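Local coordinates for flagellar brake protein YcgR (Klebsiella pneumoniae, PDB 5KEC) that probably acts as a c-di-GMP-responsive transcriptional activator of type 3 fimbriae, binding the dinucleotide through its PilZ domain and the neighbouring YcgR-like domain, at residues 51-56 against 96-101; 65-70 against 78-83; 8-13 against 104-109; 160-165 against 183-188. One frame throughout, in Å; residues are numbered along the deposited sequence.

Contact 1: 51-56 against 96-101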
loop_
_atom_site.group_PDB
_atom_site.type_symbol
_atom_site.label_atom_id
_atom_site.label_comp_id
_atom_site.label_asym_id
_atom_site.label_seq_id
_atom_site.Cartn_x
_atom_site.Cartn_y
_atom_site.Cartn_z
ATOM N N PHE B 51 12.754 -1.787 -15.631
ATOM C CA PHE B 51 13.870 -1.778 -14.693
ATOM C C PHE B 51 13.836 -3.062 -13.892
ATOM O O PHE B 51 12.771 -3.629 -13.672
ATOM C CB PHE B 51 13.819 -0.563 -13.762
ATOM C CG PHE B 51 12.707 -0.611 -12.752
ATOM C CD1 PHE B 51 12.906 -1.199 -11.511
ATOM C CD2 PHE B 51 11.465 -0.057 -13.040
ATOM C CE1 PHE B 51 11.883 -1.239 -10.570
ATOM C CE2 PHE B 51 10.433 -0.092 -12.109
ATOM C CZ PHE B 51 10.642 -0.689 -10.873
ATOM N N HIS B 52 15.004 -3.522 -13.457
ATOM C CA HIS B 52 15.088 -4.783 -12.734
ATOM C C HIS B 52 15.522 -4.593 -11.300
ATOM O O HIS B 52 16.272 -3.677 -10.986
ATOM C CB HIS B 52 16.086 -5.721 -13.406
ATOM C CG HIS B 52 15.677 -6.150 -14.774
ATOM N ND1 HIS B 52 16.300 -7.181 -15.445
ATOM C CD2 HIS B 52 14.706 -5.693 -15.597
ATOM C CE1 HIS B 52 15.731 -7.335 -16.629
ATOM N NE2 HIS B 52 14.761 -6.444 -16.746
ATOM N N ILE B 53 15.046 -5.482 -10.439
ATOM C CA ILE B 53 15.606 -5.638 -9.109
ATOM C C ILE B 53 15.717 -7.132 -8.842
ATOM O O ILE B 53 15.081 -7.937 -9.523
ATOM C CB ILE B 53 14.740 -4.955 -8.039
ATOM C CG1 ILE B 53 13.321 -5.518 -8.056
ATOM C CG2 ILE B 53 14.728 -3.434 -8.239
ATOM C CD1 ILE B 53 13.096 -6.612 -7.039
ATOM N N GLN B 54 16.534 -7.501 -7.861
ATOM C CA GLN B 54 16.734 -8.901 -7.520
ATOM C C GLN B 54 16.545 -9.100 -6.034
ATOM O O GLN B 54 17.017 -8.300 -5.221
ATOM C CB GLN B 54 18.132 -9.367 -7.949
ATOM C CG GLN B 54 18.361 -9.337 -9.464
ATOM C CD GLN B 54 19.829 -9.480 -9.833
ATOM O OE1 GLN B 54 20.622 -10.008 -9.058
ATOM N NE2 GLN B 54 20.200 -8.991 -11.011
ATOM N N THR B 55 15.850 -10.174 -5.678
ATOM C CA THR B 55 15.558 -10.464 -4.288
ATOM C C THR B 55 15.047 -11.890 -4.149
ATOM O O THR B 55 14.464 -12.439 -5.078
ATOM C CB THR B 55 14.500 -9.492 -3.733
ATOM O OG1 THR B 55 14.153 -9.868 -2.395
ATOM C CG2 THR B 55 13.251 -9.521 -4.595
ATOM N N HIS B 56 15.270 -12.496 -2.991
ATOM C CA HIS B 56 14.756 -13.837 -2.746
ATOM C C HIS B 56 13.281 -13.810 -2.352
ATOM O O HIS B 56 12.607 -14.837 -2.384
ATOM C CB HIS B 56 15.591 -14.561 -1.684
ATOM C CG HIS B 56 16.890 -15.098 -2.200
ATOM N ND1 HIS B 56 18.050 -14.353 -2.222
ATOM C CD2 HIS B 56 17.211 -16.306 -2.724
ATOM C CE1 HIS B 56 19.029 -15.079 -2.730
ATOM N NE2 HIS B 56 18.546 -16.269 -3.043
ATOM N N TYR B 96 13.382 -9.733 -10.932
ATOM C CA TYR B 96 12.087 -9.155 -11.268
ATOM C C TYR B 96 12.244 -8.039 -12.288
ATOM O O TYR B 96 13.110 -7.174 -12.145
ATOM C CB TYR B 96 11.424 -8.569 -10.023
ATOM C CG TYR B 96 10.972 -9.585 -9.004
ATOM C CD1 TYR B 96 11.776 -9.918 -7.923
ATOM C CD2 TYR B 96 9.734 -10.204 -9.116
ATOM C CE1 TYR B 96 11.360 -10.836 -6.986
ATOM C CE2 TYR B 96 9.310 -11.128 -8.183
ATOM C CZ TYR B 96 10.130 -11.439 -7.118
ATOM O OH TYR B 96 9.716 -12.355 -6.185
ATOM N N ALA B 97 11.396 -8.046 -13.309
ATOM C CA ALA B 97 11.352 -6.939 -14.251
ATOM C C ALA B 97 10.045 -6.175 -14.079
ATOM O O ALA B 97 8.963 -6.761 -14.095
ATOM C CB ALA B 97 11.504 -7.438 -15.678
ATOM N N PHE B 98 10.155 -4.865 -13.892
ATOM C CA PHE B 98 8.995 -4.001 -13.731
ATOM C C PHE B 98 8.952 -3.027 -14.899
ATOM O O PHE B 98 9.991 -2.618 -15.407
ATOM C CB PHE B 98 9.091 -3.214 -12.416
ATOM C CG PHE B 98 8.939 -4.057 -11.177
ATOM C CD1 PHE B 98 7.691 -4.245 -10.601
ATOM C CD2 PHE B 98 10.043 -4.637 -10.576
ATOM C CE1 PHE B 98 7.546 -5.012 -9.463
ATOM C CE2 PHE B 98 9.907 -5.408 -9.443
ATOM C CZ PHE B 98 8.655 -5.596 -8.881
ATOM N N SER B 99 7.755 -2.663 -15.341
ATOM C CA SER B 99 7.634 -1.634 -16.363
ATOM C C SER B 99 8.090 -0.310 -15.776
ATOM O O SER B 99 7.821 -0.023 -14.613
ATOM C CB SER B 99 6.190 -1.511 -16.852
ATOM O OG SER B 99 5.889 -2.513 -17.807
ATOM N N LEU B 100 8.788 0.493 -16.568
ATOM C CA LEU B 100 9.176 1.814 -16.102
ATOM C C LEU B 100 7.919 2.584 -15.752
ATOM O O LEU B 100 6.910 2.483 -16.448
ATOM C CB LEU B 100 9.988 2.561 -17.160
ATOM C CG LEU B 100 11.483 2.232 -17.240
ATOM C CD1 LEU B 100 12.116 2.934 -18.429
ATOM C CD2 LEU B 100 12.203 2.614 -15.944
ATOM N N PRO B 101 7.967 3.344 -14.656
ATOM C CA PRO B 101 6.810 4.148 -14.264
ATOM C C PRO B 101 6.570 5.223 -15.310
ATOM O O PRO B 101 7.508 5.640 -15.993
ATOM C CB PRO B 101 7.262 4.784 -12.948
ATOM C CG PRO B 101 8.756 4.841 -13.059
ATOM C CD PRO B 101 9.137 3.594 -13.794
#
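Phe51 and Phe98 sit opposite each other as a hydrogen-bonded pair where strands 50-55 and 94-99 run antiparallel, their short axes at 148°, in the curled sheet of the YcgR-like domain. Ile53 and Tyr96 form a second such pair, and each pair exchanges two backbone bonds, among them Tyr96 N to Ile53 O at 2.8 Å. All four side chains lie on the same face of the sheet. Phe51 has CG placed between its backbone N and carbonyl carbon (chi1 70°), which swings the ring across to the partner strand. There Phe98 CB stands over one face of the Phe51 ring, 3.7 Å from its centroid, a CH-pi contact. The two ring planes are only 15° apart, yet they are slid past each other and barely overlap, with centroids 5.4 Å apart. Phe67 meets both rings edge-to-face, and Phe20 of helix 13-25 packs on Phe51. Ile53 CG1 abuts the edge of the Phe98 ring, 3.7 Å from CE2, while its CD1 reaches on to Tyr96 CD1. The far end of Tyr96 is tethered through OH to Arg57 O and Ile59 N. On the other face of the sheet, His52 NE2 rests 3.6 Å from Ala97 CB. Thr55 divides its branches: OG1 bonds to Arg57 N, and the methyl CG2 presses against Tyr96 CE1 at 3.3 Å.

Contact 2: 65-70 against 78-83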
loop_
_atom_site.group_PDB
_atom_site.type_symbol
_atom_site.label_atom_id
_atom_site.label_comp_id
_atom_site.label_asym_id
_atom_site.label_seq_id
_atom_site.Cartn_x
_atom_site.Cartn_y
_atom_site.Cartn_z
ATOM N N ILE B 65 3.064 -2.014 -7.719
ATOM C CA ILE B 65 3.855 -2.029 -6.494
ATOM C C ILE B 65 4.408 -0.636 -6.185
ATOM O O ILE B 65 4.833 0.086 -7.085
ATOM C CB ILE B 65 5.019 -3.041 -6.600
ATOM C CG1 ILE B 65 4.502 -4.403 -7.072
ATOM C CG2 ILE B 65 5.740 -3.181 -5.274
ATOM C CD1 ILE B 65 3.437 -4.996 -6.173
ATOM N N ARG B 66 4.394 -0.260 -4.911
ATOM C CA ARG B 66 4.934 1.030 -4.487
ATOM C C ARG B 66 6.456 0.996 -4.333
ATOM O O ARG B 66 7.010 0.099 -3.691
ATOM C CB ARG B 66 4.281 1.482 -3.177
ATOM C CG ARG B 66 3.153 2.485 -3.359
ATOM C CD ARG B 66 3.689 3.902 -3.522
ATOM N NE ARG B 66 3.552 4.676 -2.291
ATOM C CZ ARG B 66 2.418 5.246 -1.900
ATOM N NH1 ARG B 66 1.327 5.122 -2.644
ATOM N NH2 ARG B 66 2.370 5.935 -0.767
ATOM N N PHE B 67 7.125 1.982 -4.928
ATOM C CA PHE B 67 8.571 2.111 -4.809
ATOM C C PHE B 67 8.971 3.475 -4.275
ATOM O O PHE B 67 8.232 4.458 -4.414
ATOM C CB PHE B 67 9.250 1.923 -6.163
ATOM C CG PHE B 67 9.114 0.545 -6.729
ATOM C CD1 PHE B 67 10.147 -0.370 -6.612
ATOM C CD2 PHE B 67 7.959 0.166 -7.395
ATOM C CE1 PHE B 67 10.022 -1.643 -7.144
ATOM C CE2 PHE B 67 7.838 -1.096 -7.921
ATOM C CZ PHE B 67 8.870 -2.001 -7.791
ATOM N N LEU B 68 10.164 3.521 -3.689
ATOM C CA LEU B 68 10.788 4.760 -3.280
ATOM C C LEU B 68 12.270 4.688 -3.641
ATOM O O LEU B 68 12.999 3.832 -3.144
ATOM C CB LEU B 68 10.612 4.952 -1.776
ATOM C CG LEU B 68 10.452 6.364 -1.223
ATOM C CD1 LEU B 68 9.340 7.102 -1.947
ATOM C CD2 LEU B 68 10.164 6.296 0.268
ATOM N N LEU B 69 12.709 5.569 -4.530
ATOM C CA LEU B 69 14.128 5.718 -4.805
ATOM C C LEU B 69 14.675 6.800 -3.901
ATOM O O LEU B 69 14.252 7.954 -3.986
ATOM C CB LEU B 69 14.369 6.093 -6.265
ATOM C CG LEU B 69 14.464 4.933 -7.252
ATOM C CD1 LEU B 69 14.413 5.467 -8.675
ATOM C CD2 LEU B 69 15.743 4.127 -7.011
ATOM N N HIS B 70 15.603 6.424 -3.025
ATOM C CA HIS B 70 16.150 7.365 -2.061
ATOM C C HIS B 70 17.308 8.142 -2.677
ATOM O O HIS B 70 18.466 7.945 -2.310
ATOM C CB HIS B 70 16.585 6.639 -0.783
ATOM C CG HIS B 70 15.463 5.945 -0.073
ATOM N ND1 HIS B 70 14.751 6.536 0.951
ATOM C CD2 HIS B 70 14.925 4.713 -0.238
ATOM C CE1 HIS B 70 13.827 5.699 1.384
ATOM N NE2 HIS B 70 13.910 4.585 0.679
ATOM N N PHE B 78 6.939 6.251 -6.911
ATOM C CA PHE B 78 6.244 5.829 -8.108
ATOM C C PHE B 78 5.661 4.444 -7.886
ATOM O O PHE B 78 5.982 3.777 -6.904
ATOM C CB PHE B 78 7.200 5.820 -9.304
ATOM C CG PHE B 78 8.371 4.900 -9.138
ATOM C CD1 PHE B 78 8.351 3.628 -9.684
ATOM C CD2 PHE B 78 9.494 5.305 -8.425
ATOM C CE1 PHE B 78 9.436 2.775 -9.534
ATOM C CE2 PHE B 78 10.581 4.459 -8.272
ATOM C CZ PHE B 78 10.550 3.194 -8.830
ATOM N N ASN B 79 4.792 4.026 -8.796
ATOM C CA ASN B 79 4.243 2.685 -8.773
ATOM C C ASN B 79 4.638 2.005 -10.061
ATOM O O ASN B 79 4.829 2.670 -11.075
ATOM C CB ASN B 79 2.722 2.727 -8.642
ATOM C CG ASN B 79 2.269 3.329 -7.328
ATOM O OD1 ASN B 79 2.095 2.622 -6.336
ATOM N ND2 ASN B 79 2.076 4.644 -7.313
ATOM N N ALA B 80 4.775 0.687 -10.028
ATOM C CA ALA B 80 5.134 -0.052 -11.223
ATOM C C ALA B 80 4.659 -1.486 -11.118
ATOM O O ALA B 80 4.689 -2.092 -10.046
ATOM C CB ALA B 80 6.644 0.004 -11.469
ATOM N N ALA B 81 4.210 -2.024 -12.240
ATOM C CA ALA B 81 3.724 -3.391 -12.279
ATOM C C ALA B 81 4.833 -4.334 -12.726
ATOM O O ALA B 81 5.689 -3.974 -13.536
ATOM C CB ALA B 81 2.518 -3.501 -13.212
ATOM N N LEU B 82 4.801 -5.545 -12.187
ATOM C CA LEU B 82 5.760 -6.580 -12.528
ATOM C C LEU B 82 5.406 -7.146 -13.895
ATOM O O LEU B 82 4.243 -7.449 -14.163
ATOM C CB LEU B 82 5.715 -7.674 -11.460
ATOM C CG LEU B 82 6.748 -8.796 -11.404
ATOM C CD1 LEU B 82 6.634 -9.493 -10.059
ATOM C CD2 LEU B 82 6.565 -9.790 -12.539
ATOM N N THR B 83 6.403 -7.277 -14.762
ATOM C CA THR B 83 6.177 -7.804 -16.104
ATOM C C THR B 83 6.772 -9.201 -16.269
ATOM O O THR B 83 6.167 -10.071 -16.897
ATOM C CB THR B 83 6.770 -6.880 -17.184
ATOM O OG1 THR B 83 8.195 -6.838 -17.052
ATOM C CG2 THR B 83 6.206 -5.473 -17.050
#
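Phe67 and Phe78 make the central contact: Phe67 CB lies over one face of the Phe78 ring, 3.5 Å from its centroid, as a CH-pi interaction. The Phe78 ring leans over its neighbour strand because chi1 is 60°, which tucks CG over its own backbone. The ring planes, 3° apart, are almost parallel but displaced, with little overlap. Phe67 CE2 continues to Ala80 CB at 3.9 Å, and Leu69 CD1 closes on Phe78 CE2 at 4.0 Å. On the opposite face Asn79 OD1 rests against the methylene CG of Arg66 at 3.2 Å, a contact with the aliphatic part of a chain that bends at chi2 and chi3. In the backbone, Ile65 and Ala80 exchange two hydrogen bonds; Phe67 N to Phe78 O measures 2.9 Å, whereas the return bond from Phe78 N is weak. Further out, Ile30 and Ile32 of strand 29-34 pack on Phe67, and Phe20 meets Phe78 edge-to-face. Arg66 NH2 bonds weakly to the carbonyl of Arg111, and His70 is hydrogen-bonded through NE2 to Glu31 and through ND1 to Lys75. The whole is an antiparallel beta hairpin of strands 64-71 and 74-87, and it carries His70, a residue of the c-di-GMP site that is unoccupied here.

Contact 3: 8-13 against 104-109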
loop_
_atom_site.group_PDB
_atom_site.type_symbol
_atom_site.label_atom_id
_atom_site.label_comp_id
_atom_site.label_asym_id
_atom_site.label_seq_id
_atom_site.Cartn_x
_atom_site.Cartn_y
_atom_site.Cartn_z
ATOM N N THR B 8 8.313 18.663 -9.515
ATOM C CA THR B 8 8.350 17.540 -8.595
ATOM C C THR B 8 7.620 16.365 -9.234
ATOM O O THR B 8 7.721 15.252 -8.748
ATOM C CB THR B 8 7.707 17.879 -7.244
ATOM O OG1 THR B 8 6.343 18.272 -7.450
ATOM C CG2 THR B 8 8.487 18.984 -6.515
ATOM N N ILE B 9 6.901 16.621 -10.328
ATOM C CA ILE B 9 6.195 15.575 -11.065
ATOM C C ILE B 9 6.823 15.401 -12.439
ATOM O O ILE B 9 6.892 16.349 -13.224
ATOM C CB ILE B 9 4.706 15.921 -11.254
ATOM C CG1 ILE B 9 4.024 16.107 -9.904
ATOM C CG2 ILE B 9 3.990 14.835 -12.050
ATOM C CD1 ILE B 9 3.806 14.811 -9.155
ATOM N N LYS B 10 7.295 14.192 -12.723
ATOM C CA LYS B 10 7.945 13.892 -13.997
ATOM C C LYS B 10 7.093 12.927 -14.819
ATOM O O LYS B 10 6.751 11.833 -14.355
ATOM C CB LYS B 10 9.322 13.265 -13.764
ATOM C CG LYS B 10 10.105 13.844 -12.596
ATOM C CD LYS B 10 10.531 15.274 -12.854
ATOM C CE LYS B 10 11.657 15.678 -11.907
ATOM N NZ LYS B 10 12.161 17.043 -12.213
ATOM N N THR B 11 6.762 13.325 -16.044
ATOM C CA THR B 11 5.970 12.479 -16.936
ATOM C C THR B 11 6.649 12.253 -18.279
ATOM O O THR B 11 6.164 11.487 -19.106
ATOM C CB THR B 11 4.575 13.072 -17.200
ATOM O OG1 THR B 11 4.709 14.436 -17.624
ATOM C CG2 THR B 11 3.724 13.014 -15.942
ATOM N N SER B 12 7.766 12.927 -18.508
ATOM C CA SER B 12 8.505 12.701 -19.741
ATOM C C SER B 12 9.198 11.352 -19.679
ATOM O O SER B 12 10.005 11.095 -18.783
ATOM C CB SER B 12 9.543 13.798 -19.975
ATOM O OG SER B 12 10.456 13.396 -20.984
ATOM N N LYS B 13 8.879 10.495 -20.637
ATOM C CA LYS B 13 9.505 9.188 -20.740
ATOM C C LYS B 13 11.031 9.299 -20.768
ATOM O O LYS B 13 11.730 8.503 -20.145
ATOM C CB LYS B 13 9.014 8.478 -22.000
ATOM C CG LYS B 13 9.639 7.118 -22.246
ATOM C CD LYS B 13 9.760 6.857 -23.741
ATOM C CE LYS B 13 8.439 7.121 -24.458
ATOM N NZ LYS B 13 8.586 7.170 -25.944
ATOM N N LEU B 104 6.540 10.035 -12.063
ATOM C CA LEU B 104 7.379 10.083 -10.880
ATOM C C LEU B 104 6.999 11.308 -10.079
ATOM O O LEU B 104 6.701 12.361 -10.645
ATOM C CB LEU B 104 8.858 10.193 -11.260
ATOM C CG LEU B 104 9.503 9.041 -12.026
ATOM C CD1 LEU B 104 10.928 9.403 -12.399
ATOM C CD2 LEU B 104 9.468 7.779 -11.188
ATOM N N GLN B 105 7.009 11.169 -8.760
ATOM C CA GLN B 105 6.829 12.319 -7.889
ATOM C C GLN B 105 7.980 12.429 -6.893
ATOM O O GLN B 105 8.210 11.532 -6.084
ATOM C CB GLN B 105 5.486 12.256 -7.166
ATOM C CG GLN B 105 5.282 13.386 -6.177
ATOM C CD GLN B 105 3.847 13.490 -5.712
ATOM O OE1 GLN B 105 2.919 13.415 -6.516
ATOM N NE2 GLN B 105 3.655 13.655 -4.409
ATOM N N VAL B 106 8.713 13.532 -6.973
ATOM C CA VAL B 106 9.805 13.777 -6.055
ATOM C C VAL B 106 9.254 14.386 -4.779
ATOM O O VAL B 106 8.731 15.501 -4.785
ATOM C CB VAL B 106 10.853 14.717 -6.661
ATOM C CG1 VAL B 106 12.006 14.919 -5.687
ATOM C CG2 VAL B 106 11.359 14.158 -7.978
ATOM N N VAL B 107 9.359 13.637 -3.691
ATOM C CA VAL B 107 8.900 14.098 -2.394
ATOM C C VAL B 107 10.076 14.162 -1.430
ATOM O O VAL B 107 11.051 13.423 -1.568
ATOM C CB VAL B 107 7.823 13.166 -1.819
ATOM C CG1 VAL B 107 6.534 13.302 -2.608
ATOM C CG2 VAL B 107 8.314 11.723 -1.832
ATOM N N GLN B 108 9.988 15.061 -0.461
ATOM C CA GLN B 108 11.019 15.176 0.559
ATOM C C GLN B 108 10.596 14.364 1.774
ATOM O O GLN B 108 11.400 14.053 2.651
ATOM C CB GLN B 108 11.240 16.647 0.916
ATOM C CG GLN B 108 9.985 17.495 0.786
ATOM C CD GLN B 108 10.286 18.954 0.510
ATOM O OE1 GLN B 108 11.407 19.314 0.146
ATOM N NE2 GLN B 108 9.280 19.806 0.677
ATOM N N ARG B 109 9.319 14.001 1.793
ATOM C CA ARG B 109 8.735 13.257 2.898
ATOM C C ARG B 109 8.617 11.768 2.575
ATOM O O ARG B 109 8.283 11.385 1.451
ATOM C CB ARG B 109 7.358 13.831 3.235
ATOM C CG ARG B 109 6.574 13.031 4.254
ATOM C CD ARG B 109 5.136 13.516 4.324
ATOM N NE ARG B 109 4.298 12.625 5.119
ATOM C CZ ARG B 109 3.000 12.441 4.909
ATOM N NH1 ARG B 109 2.389 13.085 3.921
ATOM N NH2 ARG B 109 2.312 11.610 5.681
#
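Lys10 and Leu104 are joined by a reciprocal pair of backbone hydrogen bonds, Lys10 N to Leu104 O at 2.8 Å and Leu104 N to Lys10 O at 2.9 Å. A third bond, from Val106 N to Thr8 O at 2.7 Å, extends the pairing beyond the short strand 9-10. Weaker CA-H...O contacts supplement these: Gln105 CA approaches Thr8 O at 3.2 Å, and Ile9 CA approaches Leu104 O, so that each of these two carbonyls meets both an N-H and a C-H. Strand 9-10 thereby adds a short antiparallel strand to the sheet of the YcgR-like domain, alongside strand 104-107, which also pairs with strand 74-87. Among the side chains, Gln105 has CG opposite its backbone N (chi1 176°) and stays extended beyond CG; Ile9 CD1 lies against this chain, 3.6 Å from Gln105 CG and 3.1 Å from Gln105 OE1. On the other face Lys10 CB meets Leu104 CB at 4.0 Å, and Leu104 in turn packs on Ile16, Ile19 and Phe20 of helix 13-25. The charged end of Lys10 leads away from Leu104: with a bend at chi2 (-68°), the chain leads to Gly7 O, to which NZ is hydrogen-bonded, and NZ also makes a salt bridge with Glu15. Ser12 is the N-cap of helix 13-25, its OG accepting weak bonds from Tyr14 N and Glu15 N. The c-di-GMP-binding Arg109 is poorly ordered in this ligand-free structure.

Contact 4: 160-165 against 183-188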
loop_
_atom_site.group_PDB
_atom_site.type_symbol
_atom_site.label_atom_id
_atom_site.label_comp_id
_atom_site.label_asym_id
_atom_site.label_seq_id
_atom_site.Cartn_x
_atom_site.Cartn_y
_atom_site.Cartn_z
ATOM N N SER B 160 -8.885 -15.824 5.176
ATOM C CA SER B 160 -7.561 -16.322 4.821
ATOM C C SER B 160 -6.830 -15.294 3.967
ATOM O O SER B 160 -7.449 -14.395 3.403
ATOM C CB SER B 160 -7.665 -17.656 4.081
ATOM O OG SER B 160 -8.162 -17.482 2.765
ATOM N N HIS B 161 -5.514 -15.429 3.864
ATOM C CA HIS B 161 -4.724 -14.472 3.104
ATOM C C HIS B 161 -5.250 -14.305 1.676
ATOM O O HIS B 161 -5.549 -15.282 0.990
ATOM C CB HIS B 161 -3.250 -14.875 3.097
ATOM C CG HIS B 161 -2.385 -13.971 2.276
ATOM N ND1 HIS B 161 -1.923 -12.759 2.743
ATOM C CD2 HIS B 161 -1.913 -14.093 1.015
ATOM C CE1 HIS B 161 -1.195 -12.179 1.806
ATOM N NE2 HIS B 161 -1.174 -12.967 0.746
ATOM N N ASN B 162 -5.364 -13.051 1.247
ATOM C CA ASN B 162 -5.905 -12.706 -0.065
ATOM C C ASN B 162 -7.375 -13.063 -0.246
ATOM O O ASN B 162 -7.921 -12.920 -1.340
ATOM C CB ASN B 162 -5.069 -13.311 -1.194
ATOM C CG ASN B 162 -3.906 -12.428 -1.588
ATOM O OD1 ASN B 162 -4.000 -11.201 -1.372
ATOM N ND2 ASN B 162 -2.903 -12.954 -2.112
ATOM N N ALA B 163 -8.020 -13.529 0.816
ATOM C CA ALA B 163 -9.454 -13.752 0.745
ATOM C C ALA B 163 -10.115 -12.419 0.422
ATOM O O ALA B 163 -9.600 -11.350 0.767
ATOM C CB ALA B 163 -9.990 -14.316 2.049
ATOM N N LEU B 164 -11.250 -12.486 -0.253
ATOM C CA LEU B 164 -11.951 -11.292 -0.669
ATOM C C LEU B 164 -13.243 -11.134 0.117
ATOM O O LEU B 164 -14.032 -12.073 0.232
ATOM C CB LEU B 164 -12.259 -11.377 -2.161
ATOM C CG LEU B 164 -12.578 -10.071 -2.883
ATOM C CD1 LEU B 164 -11.340 -9.194 -2.939
ATOM C CD2 LEU B 164 -13.093 -10.359 -4.280
ATOM N N LEU B 165 -13.450 -9.944 0.662
ATOM C CA LEU B 165 -14.728 -9.585 1.259
ATOM C C LEU B 165 -15.442 -8.662 0.285
ATOM O O LEU B 165 -15.149 -7.465 0.218
ATOM C CB LEU B 165 -14.524 -8.873 2.596
ATOM C CG LEU B 165 -13.807 -9.646 3.700
ATOM C CD1 LEU B 165 -13.618 -8.769 4.940
ATOM C CD2 LEU B 165 -14.563 -10.918 4.038
ATOM N N VAL B 183 -9.627 -6.876 0.397
ATOM C CA VAL B 183 -8.745 -8.025 0.262
ATOM C C VAL B 183 -8.032 -8.234 1.588
ATOM O O VAL B 183 -7.272 -7.378 2.036
ATOM C CB VAL B 183 -7.703 -7.810 -0.847
ATOM C CG1 VAL B 183 -6.704 -8.961 -0.875
ATOM C CG2 VAL B 183 -8.392 -7.649 -2.204
ATOM N N VAL B 184 -8.301 -9.365 2.227
ATOM C CA VAL B 184 -7.687 -9.692 3.502
ATOM C C VAL B 184 -6.191 -9.914 3.305
ATOM O O VAL B 184 -5.784 -10.696 2.452
ATOM C CB VAL B 184 -8.336 -10.947 4.115
ATOM C CG1 VAL B 184 -7.628 -11.345 5.413
ATOM C CG2 VAL B 184 -9.818 -10.701 4.356
ATOM N N LYS B 185 -5.375 -9.211 4.084
ATOM C CA LYS B 185 -3.922 -9.300 3.945
ATOM C C LYS B 185 -3.256 -9.997 5.121
ATOM O O LYS B 185 -2.305 -10.757 4.941
ATOM C CB LYS B 185 -3.301 -7.911 3.768
ATOM C CG LYS B 185 -3.479 -7.329 2.380
ATOM C CD LYS B 185 -2.902 -8.272 1.348
ATOM C CE LYS B 185 -3.178 -7.807 -0.065
ATOM N NZ LYS B 185 -2.661 -8.799 -1.054
ATOM N N ASN B 186 -3.750 -9.731 6.324
ATOM C CA ASN B 186 -3.102 -10.232 7.528
ATOM C C ASN B 186 -4.059 -10.317 8.709
ATOM O O ASN B 186 -4.833 -9.399 8.957
ATOM C CB ASN B 186 -1.913 -9.337 7.885
ATOM C CG ASN B 186 -0.727 -10.123 8.397
ATOM O OD1 ASN B 186 0.051 -10.674 7.616
ATOM N ND2 ASN B 186 -0.573 -10.172 9.715
ATOM N N VAL B 187 -4.008 -11.426 9.434
ATOM C CA VAL B 187 -4.808 -11.562 10.638
ATOM C C VAL B 187 -3.905 -11.870 11.830
ATOM O O VAL B 187 -3.116 -12.819 11.791
ATOM C CB VAL B 187 -5.873 -12.675 10.495
ATOM C CG1 VAL B 187 -6.738 -12.747 11.747
ATOM C CG2 VAL B 187 -6.739 -12.440 9.254
ATOM N N ILE B 188 -4.010 -11.055 12.876
ATOM C CA ILE B 188 -3.321 -11.328 14.134
ATOM C C ILE B 188 -4.290 -11.309 15.307
ATOM O O ILE B 188 -5.382 -10.744 15.216
ATOM C CB ILE B 188 -2.171 -10.332 14.417
ATOM C CG1 ILE B 188 -2.709 -8.921 14.669
ATOM C CG2 ILE B 188 -1.149 -10.342 13.291
ATOM C CD1 ILE B 188 -1.615 -7.879 14.922
#
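Ala163 and Val184 anchor the backbone pairing, Val184 N donating to Ala163 O at 2.8 Å, just where a type II turn from Ser160 to Ala163 leads into strand 164-171. Within the turn, Asn162 N donates to Val184 O at 2.7 Å through a rather bent hydrogen bond (136° at the hydrogen), so the turn is bound to both the N and the O of Val184. His161 extends its ring from the turn with CG anti to the backbone N (chi1 177°), and its ND1 donates to Lys185 O at 3.0 Å. That oxygen lies at the ring edge, close to the ring plane, while the N-H comes in tilted from the carbonyl plane. Asn162 OD1 accepts a bond from Lys185 NZ at 2.8 Å, in the plane of the amide carbonyl; the lysine chain bends once beyond CB, at chi2, and runs extended from there to NZ. The same OD1 lies beside Val183 CG1. NZ is 4.8 Å from His161 NE2, a nearness that would tend to disfavour a charged imidazole. Apolar packing completes the join: Leu164 CD1 presses tightly on Val183 CG2 at 3.4 Å, and Leu165 CG lies 4.2 Å from Val184 CG2. Val184 also packs on Ile205 of strand 199-210. This is the beta hairpin of strands 164-171 and 177-193 in the curled C-terminal sheet, consistent with a PilZ barrel; a classic beta bulge sets Lys185 and Asn186 against Ser206, and Asn186 and Ser206 both bind c-di-GMP in the ligand-bound protein, though the ligand is absent here.

How the contacts relate
Contacts 1 and 2 are buried and share one aromatic face of the N-terminal sheet, where strands 94-99 and 74-87 are direct neighbours, so that Ala97 O probably bonds to Thr83 N. Contact 3 belongs to the same sheet but lies at the surface; its backbone bonds do most of the joining, and Leu104 links it inward to Phe78 of contact 2. Contact 4 stands apart in the second sheet, its centre about 23 Å from that of contact 2. Partly buried, it mixes valine and leucine packing with polar grips from a turn, in place of phenylalanine rings. Contacts 2, 3 and 4 each hold one c-di-GMP-binding residue.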